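Local structure of SJCHGC06286 protein (Schistosoma japonicum, 3QBR) at residues T38-L41 against T42-D46. The protein is a Bcl-2 family protein, probably a regulator of apoptosis that binds BH domains of its relatives. Residues are numbered along the deposited sequence; the frame is centred on the assembly and turned at random.
Sequences TDYL and TDLLD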
ATOM      1  N   THR A  38     -10.985  11.249   3.155  1.00 43.57           N
ATOM      2  CA  THR A  38     -11.694  10.724   1.997  1.00 51.14           C
ATOM      3  C   THR A  38     -11.966  11.828   0.981  1.00 53.44           C
ATOM      4  O   THR A  38     -11.687  11.680  -0.220  1.00 48.64           O
ATOM      5  CB  THR A  38     -13.024  10.110   2.349  1.00 48.45           C
ATOM      6  OG1 THR A  38     -12.839   9.045   3.289  1.00 56.45           O
ATOM      7  CG2 THR A  38     -13.635   9.556   1.085  1.00 35.46           C
ATOM      8  N   ASP A  39     -12.513  12.936   1.483  1.00 45.66           N
ATOM      9  CA  ASP A  39     -12.784  14.112   0.661  1.00 49.80           C
ATOM     10  C   ASP A  39     -11.531  14.730   0.063  1.00 54.32           C
ATOM     11  O   ASP A  39     -11.505  15.059  -1.125  1.00 46.14           O
ATOM     12  CB  ASP A  39     -13.515  15.180   1.475  1.00 52.38           C
ATOM     13  CG  ASP A  39     -15.008  14.872   1.663  1.00 70.14           C
ATOM     14  OD1 ASP A  39     -15.470  13.739   1.349  1.00 76.15           O
ATOM     15  OD2 ASP A  39     -15.725  15.784   2.129  1.00 72.52           O
ATOM     16  N   TYR A  40     -10.497  14.921   0.878  1.00 46.20           N
ATOM     17  CA  TYR A  40      -9.271  15.488   0.330  1.00 44.99           C
ATOM     18  C   TYR A  40      -8.725  14.580  -0.777  1.00 46.04           C
ATOM     19  O   TYR A  40      -8.348  15.046  -1.861  1.00 48.02           O
ATOM     20  CB  TYR A  40      -8.233  15.760   1.427  1.00 40.52           C
ATOM     21  CG  TYR A  40      -6.840  15.996   0.877  1.00 46.82           C
ATOM     22  CD1 TYR A  40      -6.461  17.248   0.379  1.00 51.90           C
ATOM     23  CD2 TYR A  40      -5.897  14.965   0.851  1.00 41.59           C
ATOM     24  CE1 TYR A  40      -5.172  17.461  -0.149  1.00 51.97           C
ATOM     25  CE2 TYR A  40      -4.617  15.161   0.323  1.00 48.36           C
ATOM     26  CZ  TYR A  40      -4.254  16.401  -0.167  1.00 55.93           C
ATOM     27  OH  TYR A  40      -2.981  16.571  -0.675  1.00 58.23           O
ATOM     28  N   LEU A  41      -8.721  13.275  -0.533  1.00 43.33           N
ATOM     29  CA  LEU A  41      -8.181  12.356  -1.535  1.00 43.60           C
ATOM     30  C   LEU A  41      -9.070  12.246  -2.773  1.00 39.41           C
ATOM     31  O   LEU A  41      -8.595  12.098  -3.893  1.00 44.12           O
ATOM     32  CB  LEU A  41      -7.986  10.969  -0.931  1.00 52.84           C
ATOM     33  CG  LEU A  41      -6.893  10.846   0.133  1.00 58.10           C
ATOM     34  CD1 LEU A  41      -6.897   9.443   0.732  1.00 57.94           C
ATOM     35  CD2 LEU A  41      -5.522  11.191  -0.458  1.00 57.12           C
ATOM     36  N   THR A  42     -10.370  12.301  -2.559  1.00 40.72           N
ATOM     37  CA  THR A  42     -11.286  12.125  -3.649  1.00 46.48           C
ATOM     38  C   THR A  42     -11.138  13.278  -4.622  1.00 53.43           C
ATOM     39  O   THR A  42     -11.158  13.079  -5.837  1.00 53.53           O
ATOM     40  CB  THR A  42     -12.731  12.085  -3.171  1.00 54.53           C
ATOM     41  OG1 THR A  42     -12.932  10.949  -2.310  1.00 42.82           O
ATOM     42  CG2 THR A  42     -13.660  12.016  -4.382  1.00 30.52           C
ATOM     43  N   ASP A  43     -10.970  14.483  -4.087  1.00 57.87           N
ATOM     44  CA  ASP A  43     -10.810  15.659  -4.943  1.00 55.00           C
ATOM     45  C   ASP A  43      -9.458  15.673  -5.632  1.00 54.96           C
ATOM     46  O   ASP A  43      -9.372  16.019  -6.812  1.00 57.72           O
ATOM     47  CB  ASP A  43     -11.057  16.965  -4.172  1.00 57.48           C
ATOM     48  CG  ASP A  43     -12.470  17.024  -3.539  1.00 80.44           C
ATOM     49  OD1 ASP A  43     -13.322  16.139  -3.822  1.00 87.46           O
ATOM     50  OD2 ASP A  43     -12.724  17.959  -2.750  1.00 83.32           O
ATOM     51  N   LEU A  44      -8.409  15.274  -4.910  1.00 46.57           N
ATOM     52  CA  LEU A  44      -7.086  15.195  -5.501  1.00 45.72           C
ATOM     53  C   LEU A  44      -7.116  14.295  -6.701  1.00 49.94           C
ATOM     54  O   LEU A  44      -6.552  14.619  -7.743  1.00 55.05           O
ATOM     55  CB  LEU A  44      -6.069  14.654  -4.508  1.00 49.25           C
ATOM     56  CG  LEU A  44      -4.699  14.298  -5.091  1.00 45.04           C
ATOM     57  CD1 LEU A  44      -4.196  15.432  -5.970  1.00 45.97           C
ATOM     58  CD2 LEU A  44      -3.737  14.039  -3.953  1.00 44.86           C
ATOM     59  N   LEU A  45      -7.767  13.151  -6.559  1.00 52.45           N
ATOM     60  CA  LEU A  45      -7.858  12.225  -7.679  1.00 62.44           C
ATOM     61  C   LEU A  45      -8.646  12.820  -8.858  1.00 63.97           C
ATOM     62  O   LEU A  45      -8.228  12.705 -10.017  1.00 64.40           O
ATOM     63  CB  LEU A  45      -8.469  10.896  -7.235  1.00 62.99           C
ATOM     64  CG  LEU A  45      -8.598   9.908  -8.390  1.00 69.84           C
ATOM     65  CD1 LEU A  45      -7.251   9.768  -9.095  1.00 70.84           C
ATOM     66  CD2 LEU A  45      -9.116   8.567  -7.895  1.00 76.05           C
ATOM     67  N   ASP A  46      -9.777  13.464  -8.552  1.00 61.35           N
ATOM     68  CA  ASP A  46     -10.594  14.144  -9.563  1.00 61.58           C
ATOM     69  C   ASP A  46      -9.768  15.134 -10.372  1.00 71.86           C
ATOM     70  O   ASP A  46      -9.789  15.112 -11.606  1.00 74.64           O
ATOM     71  CB  ASP A  46     -11.761  14.886  -8.919  1.00 69.17           C
ATOM     72  CG  ASP A  46     -12.917  13.962  -8.530  1.00 92.64           C
ATOM     73  OD1 ASP A  46     -13.060  12.875  -9.137  1.00103.19           O
ATOM     74  OD2 ASP A  46     -13.695  14.333  -7.617  1.00 98.70           O
TER
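Thr42 turns its hydroxyl back onto the preceding turn of helix 35-48, where it meets the carbonyl of Thr38. OG1 donates to Thr38 O at 2.5 Å, while Thr42 N gives the ordinary helical bond to the same oxygen at 2.8 Å. The two donors come from opposite faces of the carbonyl plane, OG1 lying well above it, 44° out. What brings the hydroxyl there is its place beside the backbone N, anti to the carbonyl carbon (chi1 -63°); a threonine suits this site because its short hydroxyl branch reaches a carbonyl one turn back, while the side chain also packs on Leu30 of helix 17-31. The Thr38 side chain runs next to it in the same direction, with its CG2 3.7 Å from Thr42 OG1, and its own hydroxyl bonds to Asn34 O, the same hydroxyl-to-carbonyl bond one turn earlier.

The next turn is tied by Leu45 N to Leu41 O (3.0 Å, 163° at the hydrogen) and by Leu44 N to Tyr40 O. Leu41, buried, carries an aliphatic side chain fit for packing against Leu30 and Val133 of helix 119-137. Leu44 sets its CB 3.5 Å from Tyr40 O, and its CD2 approaches the tyrosine ring obliquely, 4.2 Å from OH; both side chains also rest on helix 142-159. Asp39 and Asp43 occupy the exposed side, where carboxylates can meet solvent.

Helix 35-48 is thus amphipathic, as expected in the helical Bcl-2 domain, here truncated at the C-terminus: leucines and tyrosine join it to neighbouring helices, while both threonine hydroxyls are met by local backbone carbonyls.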